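Local coordinates for conserved hypothetical protein (Deinococcus radiodurans, PDB 2A1V), which is of unknown function but belongs to the YjbR (DUF419) family, and folds as an antiparallel sheet packed against helices, at residues A[20-24]-A[36-41]; A[45-49]-A[85-90]; A[75-79]-A[93-99]; A[112-117]-A[130-134]. All blocks are in the same frame, centred on the assembly; numbering follows the deposited sequence. Where two conformers were deposited one is given.

Contact 1 of 4, residues A[20-24]-A[36-41]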
loop_
_atom_site.group_PDB
_atom_site.type_symbol
_atom_site.label_atom_id
_atom_site.label_comp_id
_atom_site.label_asym_id
_atom_site.label_seq_id
_atom_site.Cartn_x
_atom_site.Cartn_y
_atom_site.Cartn_z
ATOM N N LEU A 20 -6.743 2.202 -8.808
ATOM C CA LEU A 20 -5.959 3.395 -8.497
ATOM C C LEU A 20 -5.283 3.845 -9.780
ATOM O O LEU A 20 -4.672 3.040 -10.486
ATOM C CB LEU A 20 -4.939 3.102 -7.424
ATOM C CG LEU A 20 -5.521 2.449 -6.188
ATOM C CD1 LEU A 20 -4.452 2.012 -5.168
ATOM C CD2 LEU A 20 -6.558 3.389 -5.583
ATOM N N PRO A 21 -5.463 5.132 -10.127
ATOM C CA PRO A 21 -4.926 5.672 -11.353
ATOM C C PRO A 21 -3.414 5.587 -11.446
ATOM O O PRO A 21 -2.700 5.922 -10.491
ATOM C CB PRO A 21 -5.389 7.152 -11.328
ATOM C CG PRO A 21 -6.607 7.135 -10.451
ATOM C CD PRO A 21 -6.238 6.163 -9.385
ATOM N N HIS A 22 -2.979 5.169 -12.629
ATOM C CA HIS A 22 -1.570 4.989 -12.994
ATOM C C HIS A 22 -0.766 4.020 -12.106
ATOM O O HIS A 22 0.451 4.229 -11.859
ATOM C CB HIS A 22 -0.889 6.326 -13.087
ATOM C CG HIS A 22 -1.586 7.288 -13.977
ATOM N ND1 HIS A 22 -1.506 7.215 -15.355
ATOM C CD2 HIS A 22 -2.404 8.332 -13.689
ATOM C CE1 HIS A 22 -2.218 8.200 -15.875
ATOM N NE2 HIS A 22 -2.769 8.894 -14.887
ATOM N N SER A 23 -1.443 2.942 -11.665
ATOM C CA SER A 23 -0.791 1.957 -10.860
ATOM C C SER A 23 -0.316 0.864 -11.814
ATOM O O SER A 23 -0.919 0.637 -12.869
ATOM C CB SER A 23 -1.688 1.394 -9.767
ATOM O OG SER A 23 -1.032 0.304 -9.115
ATOM N N LEU A 24 0.787 0.233 -11.433
ATOM C CA LEU A 24 1.503 -0.749 -12.283
ATOM C C LEU A 24 2.136 -1.821 -11.377
ATOM O O LEU A 24 2.723 -1.501 -10.329
ATOM C CB LEU A 24 2.657 -0.024 -12.991
ATOM C CG LEU A 24 2.407 1.287 -13.785
ATOM C CD1 LEU A 24 3.565 2.332 -13.624
ATOM C CD2 LEU A 24 2.172 0.948 -15.266
ATOM N N PHE A 36 3.811 -2.717 -6.337
ATOM C CA PHE A 36 2.869 -1.769 -6.923
ATOM C C PHE A 36 3.507 -0.401 -6.907
ATOM O O PHE A 36 3.965 0.089 -5.859
ATOM C CB PHE A 36 1.535 -1.742 -6.173
ATOM C CG PHE A 36 0.866 -3.071 -6.092
ATOM C CD1 PHE A 36 1.146 -3.943 -5.046
ATOM C CD2 PHE A 36 -0.076 -3.439 -7.053
ATOM C CE1 PHE A 36 0.526 -5.192 -4.958
ATOM C CE2 PHE A 36 -0.736 -4.662 -6.967
ATOM C CZ PHE A 36 -0.434 -5.548 -5.927
ATOM N N LYS A 37 3.551 0.208 -8.087
ATOM C CA LYS A 37 4.168 1.510 -8.280
ATOM C C LYS A 37 3.135 2.422 -8.941
ATOM O O LYS A 37 2.222 1.949 -9.633
ATOM C CB LYS A 37 5.440 1.378 -9.124
ATOM C CG LYS A 37 6.605 0.640 -8.429
ATOM C CD LYS A 37 7.847 0.471 -9.333
ATOM C CE LYS A 37 9.123 0.092 -8.561
ATOM N NZ LYS A 37 10.366 -0.172 -9.404
ATOM N N VAL A 38 3.261 3.717 -8.684
ATOM C CA VAL A 38 2.409 4.720 -9.286
ATOM C C VAL A 38 3.263 5.750 -10.031
ATOM O O VAL A 38 4.342 6.170 -9.565
ATOM C CB VAL A 38 1.501 5.410 -8.210
ATOM C CG1 VAL A 38 2.324 6.015 -7.085
ATOM C CG2 VAL A 38 0.633 6.482 -8.798
ATOM N N GLY A 39 2.772 6.140 -11.197
ATOM C CA GLY A 39 3.327 7.269 -11.928
ATOM C C GLY A 39 3.468 7.066 -13.408
ATOM O O GLY A 39 2.727 6.316 -13.992
ATOM N N TYR A 40 4.395 7.790 -14.025
ATOM C CA TYR A 40 4.635 7.638 -15.472
ATOM C C TYR A 40 5.376 6.319 -15.675
ATOM O O TYR A 40 6.014 5.753 -14.767
ATOM C CB TYR A 40 5.475 8.810 -16.065
ATOM C CG TYR A 40 5.006 10.246 -15.736
ATOM C CD1 TYR A 40 5.315 10.848 -14.479
ATOM C CD2 TYR A 40 4.291 11.010 -16.680
ATOM C CE1 TYR A 40 4.941 12.181 -14.174
ATOM C CE2 TYR A 40 3.888 12.329 -16.394
ATOM C CZ TYR A 40 4.202 12.931 -15.133
ATOM O OH TYR A 40 3.793 14.240 -14.827
ATOM N N LEU A 41 5.299 5.825 -16.882
ATOM C CA LEU A 41 6.099 4.686 -17.253
ATOM C C LEU A 41 7.578 5.001 -17.102
ATOM O O LEU A 41 8.332 4.122 -16.732
ATOM C CB LEU A 41 5.697 4.161 -18.658
ATOM C CG LEU A 41 4.467 3.237 -18.691
ATOM C CD1 LEU A 41 4.321 2.622 -20.123
ATOM C CD2 LEU A 41 4.554 2.085 -17.645
#

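Contact 2 of 4, residues A[45-49]-A[85-90]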
loop_
_atom_site.group_PDB
_atom_site.type_symbol
_atom_site.label_atom_id
_atom_site.label_comp_id
_atom_site.label_asym_id
_atom_site.label_seq_id
_atom_site.Cartn_x
_atom_site.Cartn_y
_atom_site.Cartn_z
ATOM N N ARG A 45 6.800 5.273 -8.633
ATOM C CA ARG A 45 7.222 5.195 -7.242
ATOM C C ARG A 45 6.433 4.119 -6.483
ATOM O O ARG A 45 5.212 4.127 -6.493
ATOM C CB ARG A 45 6.996 6.559 -6.555
ATOM C CG ARG A 45 7.736 7.782 -7.174
ATOM C CD ARG A 45 9.227 7.819 -6.839
ATOM N NE ARG A 45 10.045 7.152 -7.856
ATOM C CZ ARG A 45 10.880 7.739 -8.721
ATOM N NH1 ARG A 45 11.090 9.050 -8.749
ATOM N NH2 ARG A 45 11.525 6.978 -9.576
ATOM N N MET A 46 7.139 3.219 -5.807
ATOM C CA MET A 46 6.518 2.133 -5.054
ATOM C C MET A 46 5.644 2.603 -3.887
ATOM O O MET A 46 6.014 3.507 -3.142
ATOM C CB MET A 46 7.557 1.096 -4.580
ATOM C CG MET A 46 8.607 1.631 -3.687
ATOM S SD MET A 46 10.111 0.578 -3.475
ATOM C CE MET A 46 9.381 -0.895 -2.900
ATOM N N TYR A 47 4.474 1.970 -3.743
ATOM C CA TYR A 47 3.591 2.277 -2.643
ATOM C C TYR A 47 3.089 1.047 -1.886
ATOM O O TYR A 47 2.453 1.212 -0.851
ATOM C CB TYR A 47 2.405 3.150 -3.129
ATOM C CG TYR A 47 1.396 2.448 -4.002
ATOM C CD1 TYR A 47 0.341 1.725 -3.444
ATOM C CD2 TYR A 47 1.501 2.487 -5.410
ATOM C CE1 TYR A 47 -0.578 1.066 -4.256
ATOM C CE2 TYR A 47 0.594 1.826 -6.213
ATOM C CZ TYR A 47 -0.456 1.134 -5.637
ATOM O OH TYR A 47 -1.374 0.481 -6.435
ATOM N N ALA A 48 3.279 -0.156 -2.427
ATOM C CA ALA A 48 2.936 -1.383 -1.703
ATOM C C ALA A 48 3.774 -2.540 -2.241
ATOM O O ALA A 48 4.132 -2.540 -3.414
ATOM C CB ALA A 48 1.521 -1.690 -1.829
ATOM N N LEU A 49 4.121 -3.494 -1.381
ATOM C CA LEU A 49 4.868 -4.672 -1.815
ATOM C C LEU A 49 4.414 -5.900 -1.021
ATOM O O LEU A 49 4.085 -5.798 0.189
ATOM C CB LEU A 49 6.378 -4.527 -1.566
ATOM C CG LEU A 49 7.258 -3.338 -1.861
ATOM C CD1 LEU A 49 6.881 -2.097 -1.009
ATOM C CD2 LEU A 49 8.702 -3.838 -1.575
ATOM N N LEU A 85 12.996 -2.203 4.417
ATOM C CA LEU A 85 12.546 -0.918 3.904
ATOM C C LEU A 85 12.888 0.157 4.889
ATOM O O LEU A 85 13.261 -0.142 5.995
ATOM C CB LEU A 85 11.020 -0.919 3.638
ATOM C CG LEU A 85 10.523 -1.908 2.603
ATOM C CD1 LEU A 85 9.054 -2.292 2.848
ATOM C CD2 LEU A 85 10.811 -1.416 1.175
ATOM N N ASN A 86 12.697 1.405 4.487
ATOM C CA ASN A 86 12.900 2.578 5.350
ATOM C C ASN A 86 11.876 2.576 6.464
ATOM O O ASN A 86 10.706 2.895 6.238
ATOM C CB ASN A 86 12.741 3.848 4.501
ATOM C CG ASN A 86 13.255 5.086 5.187
ATOM O OD1 ASN A 86 13.261 5.151 6.406
ATOM N ND2 ASN A 86 13.677 6.097 4.390
ATOM N N LYS A 87 12.326 2.250 7.677
ATOM C CA LYS A 87 11.398 1.994 8.766
ATOM C C LYS A 87 10.887 3.312 9.389
ATOM O O LYS A 87 10.017 3.302 10.229
ATOM C CB LYS A 87 12.013 1.032 9.796
ATOM C CG LYS A 87 12.201 -0.399 9.239
ATOM C CD LYS A 87 13.209 -1.237 10.019
ATOM C CE LYS A 87 14.016 -2.175 9.117
ATOM N NZ LYS A 87 13.354 -3.475 8.784
ATOM N N LYS A 88 11.411 4.448 8.935
ATOM C CA LYS A 88 10.809 5.728 9.247
ATOM C C LYS A 88 9.432 5.862 8.532
ATOM O O LYS A 88 8.567 6.589 9.000
ATOM C CB LYS A 88 11.729 6.887 8.794
ATOM C CG LYS A 88 12.968 7.131 9.658
ATOM C CD LYS A 88 13.815 8.398 9.273
ATOM C CE LYS A 88 14.283 8.404 7.775
ATOM N NZ LYS A 88 15.123 7.227 7.437
ATOM N N HIS A 89 9.261 5.200 7.374
ATOM C CA HIS A 89 8.076 5.437 6.524
ATOM C C HIS A 89 7.245 4.229 6.153
ATOM O O HIS A 89 6.081 4.370 5.772
ATOM C CB HIS A 89 8.506 6.181 5.270
ATOM C CG HIS A 89 9.178 7.492 5.559
ATOM N ND1 HIS A 89 8.474 8.607 5.923
ATOM C CD2 HIS A 89 10.483 7.851 5.582
ATOM C CE1 HIS A 89 9.307 9.613 6.121
ATOM N NE2 HIS A 89 10.535 9.182 5.917
ATOM N N TRP A 90 7.821 3.054 6.297
ATOM C CA TRP A 90 7.153 1.755 5.926
ATOM C C TRP A 90 6.866 0.825 7.107
ATOM O O TRP A 90 7.687 0.641 7.998
ATOM C CB TRP A 90 8.043 0.966 5.002
ATOM C CG TRP A 90 8.252 1.538 3.669
ATOM C CD1 TRP A 90 9.151 2.451 3.342
ATOM C CD2 TRP A 90 7.543 1.215 2.467
ATOM N NE1 TRP A 90 9.114 2.711 2.001
ATOM C CE2 TRP A 90 8.129 1.968 1.430
ATOM C CE3 TRP A 90 6.467 0.362 2.161
ATOM C CZ2 TRP A 90 7.655 1.941 0.116
ATOM C CZ3 TRP A 90 6.010 0.313 0.829
ATOM C CH2 TRP A 90 6.594 1.106 -0.161
#

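Contact 3 of 4, residues A[75-79]-A[93-99]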
loop_
_atom_site.group_PDB
_atom_site.type_symbol
_atom_site.label_atom_id
_atom_site.label_comp_id
_atom_site.label_asym_id
_atom_site.label_seq_id
_atom_site.Cartn_x
_atom_site.Cartn_y
_atom_site.Cartn_z
ATOM N N HIS A 75 -1.410 -2.960 17.210
ATOM C CA HIS A 75 -1.412 -4.318 16.614
ATOM C C HIS A 75 -0.005 -4.891 16.591
ATOM O O HIS A 75 0.497 -5.220 15.523
ATOM C CB HIS A 75 -1.909 -4.268 15.162
ATOM C CG HIS A 75 -3.253 -3.635 14.992
ATOM N ND1 HIS A 75 -4.427 -4.323 15.183
ATOM C CD2 HIS A 75 -3.609 -2.380 14.614
ATOM C CE1 HIS A 75 -5.450 -3.515 14.947
ATOM N NE2 HIS A 75 -4.977 -2.328 14.608
ATOM N N PRO A 76 0.635 -5.037 17.779
ATOM C CA PRO A 76 2.090 -5.344 17.874
ATOM C C PRO A 76 2.460 -6.724 17.344
ATOM O O PRO A 76 3.591 -6.948 16.880
ATOM C CB PRO A 76 2.372 -5.270 19.372
ATOM C CG PRO A 76 1.004 -5.439 20.033
ATOM C CD PRO A 76 -0.023 -4.939 19.098
ATOM N N GLN A 77 1.516 -7.652 17.398
ATOM C CA GLN A 77 1.772 -8.973 16.869
ATOM C C GLN A 77 1.626 -9.041 15.334
ATOM O O GLN A 77 2.058 -10.007 14.770
ATOM C CB GLN A 77 0.862 -10.024 17.534
ATOM C CG GLN A 77 1.431 -10.531 18.841
ATOM C CD GLN A 77 1.402 -9.475 19.921
ATOM O OE1 GLN A 77 0.335 -9.046 20.336
ATOM N NE2 GLN A 77 2.571 -9.013 20.332
ATOM N N SER A 78 1.021 -8.028 14.698
ATOM C CA SER A 78 0.613 -8.052 13.270
ATOM C C SER A 78 1.196 -6.937 12.381
ATOM O O SER A 78 1.167 -7.028 11.115
ATOM C CB SER A 78 -0.899 -8.006 13.160
ATOM O OG SER A 78 -1.478 -9.201 13.633
ATOM N N ILE A 79 1.738 -5.902 13.014
ATOM C CA ILE A 79 2.335 -4.785 12.284
ATOM C C ILE A 79 3.713 -4.511 12.810
ATOM O O ILE A 79 3.845 -4.211 13.966
ATOM C CB ILE A 79 1.495 -3.536 12.387
ATOM C CG1 ILE A 79 0.057 -3.847 11.903
ATOM C CG2 ILE A 79 2.168 -2.356 11.544
ATOM C CD1 ILE A 79 -0.794 -2.648 11.769
ATOM N N VAL A 93 2.491 -5.458 7.384
ATOM C CA VAL A 93 1.287 -6.006 7.999
ATOM C C VAL A 93 1.068 -7.440 7.553
ATOM O O VAL A 93 1.036 -7.733 6.319
ATOM C CB VAL A 93 0.021 -5.226 7.588
ATOM C CG1 VAL A 93 -1.141 -5.671 8.405
ATOM C CG2 VAL A 93 0.239 -3.769 7.783
ATOM N N THR A 94 0.905 -8.329 8.544
ATOM C CA THR A 94 0.572 -9.719 8.246
ATOM C C THR A 94 -0.896 -9.830 7.856
ATOM O O THR A 94 -1.779 -9.423 8.618
ATOM C CB THR A 94 0.901 -10.615 9.469
ATOM O OG1 THR A 94 2.205 -10.278 9.950
ATOM C CG2 THR A 94 0.872 -12.110 9.106
ATOM N N LEU A 95 -1.177 -10.344 6.668
ATOM C CA LEU A 95 -2.564 -10.489 6.210
ATOM C C LEU A 95 -3.187 -11.846 6.616
ATOM O O LEU A 95 -3.481 -12.741 5.786
ATOM C CB LEU A 95 -2.634 -10.293 4.701
ATOM C CG LEU A 95 -2.059 -8.993 4.136
ATOM C CD1 LEU A 95 -2.346 -9.013 2.643
ATOM C CD2 LEU A 95 -2.626 -7.747 4.799
ATOM N N ASP A 96 -3.393 -11.979 7.912
ATOM C CA ASP A 96 -3.945 -13.206 8.506
ATOM C C ASP A 96 -5.287 -12.977 9.146
ATOM O O ASP A 96 -5.759 -13.847 9.861
ATOM C CB ASP A 96 -2.978 -13.783 9.537
ATOM C CG ASP A 96 -2.636 -12.830 10.635
ATOM O OD1 ASP A 96 -3.158 -11.683 10.668
ATOM O OD2 ASP A 96 -1.814 -13.226 11.487
ATOM N N GLY A 97 -5.899 -11.820 8.927
ATOM C CA GLY A 97 -7.212 -11.579 9.476
ATOM C C GLY A 97 -7.231 -10.926 10.845
ATOM O O GLY A 97 -8.306 -10.625 11.365
ATOM N N THR A 98 -6.041 -10.630 11.392
ATOM C CA THR A 98 -5.900 -10.067 12.707
ATOM C C THR A 98 -6.022 -8.562 12.703
ATOM O O THR A 98 -6.241 -7.969 13.742
ATOM C CB THR A 98 -4.542 -10.484 13.359
ATOM O OG1 THR A 98 -3.422 -10.216 12.478
ATOM C CG2 THR A 98 -4.560 -11.933 13.670
ATOM N N VAL A 99 -5.854 -7.930 11.543
ATOM C CA VAL A 99 -6.112 -6.493 11.415
ATOM C C VAL A 99 -7.370 -6.346 10.535
ATOM O O VAL A 99 -7.466 -6.988 9.488
ATOM C CB VAL A 99 -4.870 -5.774 10.784
ATOM C CG1 VAL A 99 -5.155 -4.337 10.437
ATOM C CG2 VAL A 99 -3.675 -5.872 11.716
HETATM O O HOH W 1 2.253 -11.825 12.105
HETATM O O HOH W 2 -0.310 -11.754 13.268
HETATM O O HOH W 3 3.898 -8.103 10.130
#

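Contact 4 of 4, residues A[112-117]-A[130-134]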
loop_
_atom_site.group_PDB
_atom_site.type_symbol
_atom_site.label_atom_id
_atom_site.label_comp_id
_atom_site.label_asym_id
_atom_site.label_seq_id
_atom_site.Cartn_x
_atom_site.Cartn_y
_atom_site.Cartn_z
ATOM N N TYR A 112 -0.663 4.696 -1.269
ATOM C CA TYR A 112 -0.813 5.270 -2.624
ATOM C C TYR A 112 -0.919 6.795 -2.604
ATOM O O TYR A 112 -0.180 7.466 -3.316
ATOM C CB TYR A 112 -2.042 4.659 -3.347
ATOM C CG TYR A 112 -2.416 5.297 -4.671
ATOM C CD1 TYR A 112 -3.219 6.408 -4.703
ATOM C CD2 TYR A 112 -1.903 4.814 -5.882
ATOM C CE1 TYR A 112 -3.511 7.042 -5.890
ATOM C CE2 TYR A 112 -2.210 5.401 -7.085
ATOM C CZ TYR A 112 -3.024 6.524 -7.087
ATOM O OH TYR A 112 -3.361 7.139 -8.258
ATOM N N LEU A 113 -1.852 7.338 -1.822
ATOM C CA LEU A 113 -2.026 8.817 -1.746
ATOM C C LEU A 113 -0.791 9.550 -1.252
ATOM O O LEU A 113 -0.387 10.600 -1.805
ATOM C CB LEU A 113 -3.211 9.195 -0.883
ATOM C CG LEU A 113 -4.538 8.988 -1.604
ATOM C CD1 LEU A 113 -5.729 9.002 -0.557
ATOM C CD2 LEU A 113 -4.737 10.049 -2.698
ATOM N N LEU A 114 -0.185 8.983 -0.223
ATOM C CA LEU A 114 0.999 9.586 0.369
ATOM C C LEU A 114 2.079 9.638 -0.680
ATOM O O LEU A 114 2.771 10.635 -0.846
ATOM C CB LEU A 114 1.416 8.747 1.578
ATOM C CG LEU A 114 2.635 8.951 2.436
ATOM C CD1 LEU A 114 2.368 8.244 3.824
ATOM C CD2 LEU A 114 3.863 8.386 1.762
ATOM N N VAL A 115 2.260 8.539 -1.389
ATOM C CA VAL A 115 3.261 8.510 -2.435
ATOM C C VAL A 115 3.012 9.539 -3.549
ATOM O O VAL A 115 3.931 10.208 -3.974
ATOM C CB VAL A 115 3.517 7.087 -2.988
ATOM C CG1 VAL A 115 4.429 7.142 -4.180
ATOM C CG2 VAL A 115 4.103 6.180 -1.903
ATOM N N THR A 116 1.776 9.655 -4.009
ATOM C CA THR A 116 1.430 10.711 -4.957
ATOM C C THR A 116 1.720 12.114 -4.449
ATOM O O THR A 116 2.091 12.981 -5.218
ATOM C CB THR A 116 -0.017 10.635 -5.456
ATOM O OG1 THR A 116 -0.928 10.923 -4.401
ATOM C CG2 THR A 116 -0.386 9.267 -5.959
ATOM N N LYS A 117 1.523 12.322 -3.156
ATOM C CA LYS A 117 1.816 13.593 -2.526
ATOM C C LYS A 117 3.305 13.831 -2.367
ATOM O O LYS A 117 3.787 14.895 -2.674
ATOM C CB LYS A 117 1.105 13.750 -1.182
ATOM C CG LYS A 117 -0.407 13.889 -1.234
ATOM C CD LYS A 117 -0.873 14.690 -2.428
ATOM C CE LYS A 117 -2.296 15.216 -2.252
ATOM N NZ LYS A 117 -3.177 14.391 -1.407
ATOM N N LEU A 130 -3.215 12.505 -11.079
ATOM C CA LEU A 130 -3.273 11.804 -9.800
ATOM C C LEU A 130 -4.213 12.536 -8.863
ATOM O O LEU A 130 -4.051 13.729 -8.698
ATOM C CB LEU A 130 -1.880 11.752 -9.165
ATOM C CG LEU A 130 -0.814 11.081 -10.023
ATOM C CD1 LEU A 130 0.535 11.114 -9.328
ATOM C CD2 LEU A 130 -1.225 9.641 -10.402
ATOM N N PRO A 131 -5.190 11.827 -8.231
ATOM C CA PRO A 131 -6.199 12.552 -7.464
ATOM C C PRO A 131 -5.769 12.985 -6.049
ATOM O O PRO A 131 -4.897 12.357 -5.446
ATOM C CB PRO A 131 -7.342 11.578 -7.418
ATOM C CG PRO A 131 -6.638 10.262 -7.272
ATOM C CD PRO A 131 -5.449 10.377 -8.199
ATOM N N ASP A 132 -6.352 14.086 -5.565
ATOM C CA ASP A 132 -6.143 14.577 -4.180
ATOM C C ASP A 132 -6.655 13.573 -3.136
ATOM O O ASP A 132 -5.988 13.330 -2.147
ATOM C CB ASP A 132 -6.841 15.941 -3.956
ATOM C CG ASP A 132 -6.570 16.544 -2.548
ATOM O OD1 ASP A 132 -5.396 16.689 -2.101
ATOM O OD2 ASP A 132 -7.555 16.911 -1.884
ATOM N N SER A 133 -7.826 12.994 -3.386
ATOM C CA SER A 133 -8.417 11.947 -2.501
ATOM C C SER A 133 -9.001 10.833 -3.349
ATOM O O SER A 133 -9.140 10.997 -4.580
ATOM C CB SER A 133 -9.533 12.524 -1.592
ATOM O OG SER A 133 -10.612 13.085 -2.369
ATOM N N LEU A 134 -9.380 9.726 -2.696
ATOM C CA LEU A 134 -9.979 8.539 -3.355
ATOM C C LEU A 134 -11.468 8.278 -2.960
ATOM O O LEU A 134 -11.857 8.363 -1.781
ATOM C CB LEU A 134 -9.162 7.261 -3.082
ATOM C CG LEU A 134 -7.710 7.299 -3.552
ATOM C CD1 LEU A 134 -6.799 6.223 -2.866
ATOM C CD2 LEU A 134 -7.621 7.220 -5.064
#

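Contact 1 of 4, residues A[20-24]-A[36-41]
L24 and L41 meet methyl to methyl, CD2 of L24 lying 3.6 Å from CD2 of L41, and the two side chains slant across each other. L24 is placed for this by its first torsion, which sets CG anti to the carbonyl carbon (chi1 -52°); its CD1 also comes near the carbonyl O of G39. K37 starts from the same face of the sheet as L24, but in one of its two conformers its chain leads away; its CB lies near L24 O. S23 and V38 occupy the other face. There V38 CG2 rests 3.8 Å from P21 O, while S23 OG approaches the F36 ring at its edge and is hydrogen-bonded to Y47 OH.

The backbones form an antiparallel pair. L24 and K37 exchange two hydrogen bonds, L24 N to K37 O and K37 N to L24 O, both 2.9 Å long, the first bent (137°), the second nearly straight (164°). Beyond the non-hydrogen-bonded pair S23 and V38, G39 N donates to H22 O over 3.1 Å, where the second strand turns a corner.

The pairing joins strand 23-26, at the sheet's edge, to strand 33-38 in a beta hairpin. Strand 43-51 flanks 33-38 on its other side; helix 101-119 packs on V38 through Y112, V115 and T116, and H22 NE2 is hydrogen-bonded to L128 O at the end of helix 122-128.

Contact 2 of 4, residues A[45-49]-A[85-90]
W90 N and H89 N both donate to N86 O, each over 2.9 Å, and this shared carbonyl folds the chain just before the W90 side chain reaches across to strand 43-51. The N86 side chain fastens the same bend: its OD1 accepts from K88 N at 3.2 Å, an Asx turn, and from K88 NZ.

The contact itself is apolar. The six-membered part of the indole points at the strand. M46 CG sits between its backbone N and carbonyl carbon (chi1 60°), which puts it 3.9 Å from CZ2 of W90, and the side chain crosses the indole at about a right angle, as does that of L49. The peptide N of A48 lies at the ring edge, near its plane. L85 CD1 lies over one face, toward its rim, 3.5 Å above the ring plane, and CD2 of L85 reaches CD2 of L49 at 4.2 Å. An alanine in place of W90 is likely to open a gap beside M46 and L49 and deprive L85 of the surface on which it rests.

Y47 and A48 both face F36, forming a classic beta bulge in strand 43-51, and the indole packs beside this irregularity in the antiparallel sheet.

Contact 3 of 4, residues A[75-79]-A[93-99]
Antiparallel pairing begins here at the edge of the sheet, where I79 and V93 form a non-hydrogen-bonded pair and T94 N donates to S78 O over 2.9 Å with a nearly straight N-H...O angle of 165°. The segment 75-79 turns from helix 65-74 into strand 79-81, and H75 O accepts from both S78 N and I79 N in that turn.

I79 and V93 run alongside each other from the same face of the sheet, with CG1 of I79 4.1 Å from CG1 of V93. Next to them V99 has CG2 anti to its carbonyl carbon, which carries this methyl over a face of the H75 imidazole in a CH-pi contact, 4.2 Å from the ring centroid; it also touches S78 CB. S78 OG and T98 OG1 come so close that the detail of their bond is doubtful. T98 N donates to D96 OD1 from above the carboxylate plane, closing an Asx turn. Helix 101-119 covers V93 and V99 through L104, and H75 meets its L103.

Three waters bridge the segments. One joins S78 O to T94 OG1, another Q77 O to T94 OG1, and a third lies 2.8 Å from S78 OG and donates to D96 OD2 over 2.8 Å.

Contact 4 of 4, residues A[112-117]-A[130-134]
The segment following helix 122-128 folds back along helix 101-119, and residues 130-134 pack as an irregular chain against two turns of that helix. L113 and L134 reach toward each other tip to tip, CD1 of L113 lying 3.8 Å from CD1 of L134. The other L113 methyl, CD2, sits 3.6 Å from both P131 O and D132 O. One turn on, T116 CB meets L130 CD1 at 3.9 Å. Y112 reaches between L130 and L134 with CG anti to its N (chi1 172°), which carries the phenol out to P131: CD of P131 comes to the ring edge, near its plane, and the hydroxyl is hydrogen-bonded to P21 O. T116 CG2 lies over one face of the ring, toward its rim.

K117, at the end of this stretch of helix, is kinked at its second torsion (chi2 -37°), which brings NZ to D132. NZ donates to D132 O at 3.1 Å, in the carbonyl plane on a lone pair, and in one of the two D132 conformers forms a salt bridge with OD1 at 3.3 Å, weak as a hydrogen bond. A methionine in place of K117 would probably leave the D132 carbonyl and carboxylate without this donor. Apolar side chains cover most of the interface, and one ammonium group ties the backbone of D132, and its side chain in that conformer, to the helix.

How the contacts relate
Contacts 1, 2 and 3 all reach the same six-stranded antiparallel sheet: contact 1 pairs edge strand 23-26 with 33-38, contact 2 packs against strand 43-51, and contact 3 includes the opposite edge, strand 79-81. The centres of contacts 1 and 3 are about 26 Å apart, on opposite sides of the chain's centre. Contact 4 lies about 11 Å from contact 1 between centres and touches it through helix 101-119; V115 of that helix also packs on contact 2. Along the chain contacts 2 and 3 alternate their segments, whereas contact 4 follows all the others. The C-terminal chain is thus brought back to the hairpin with which the sheet begins.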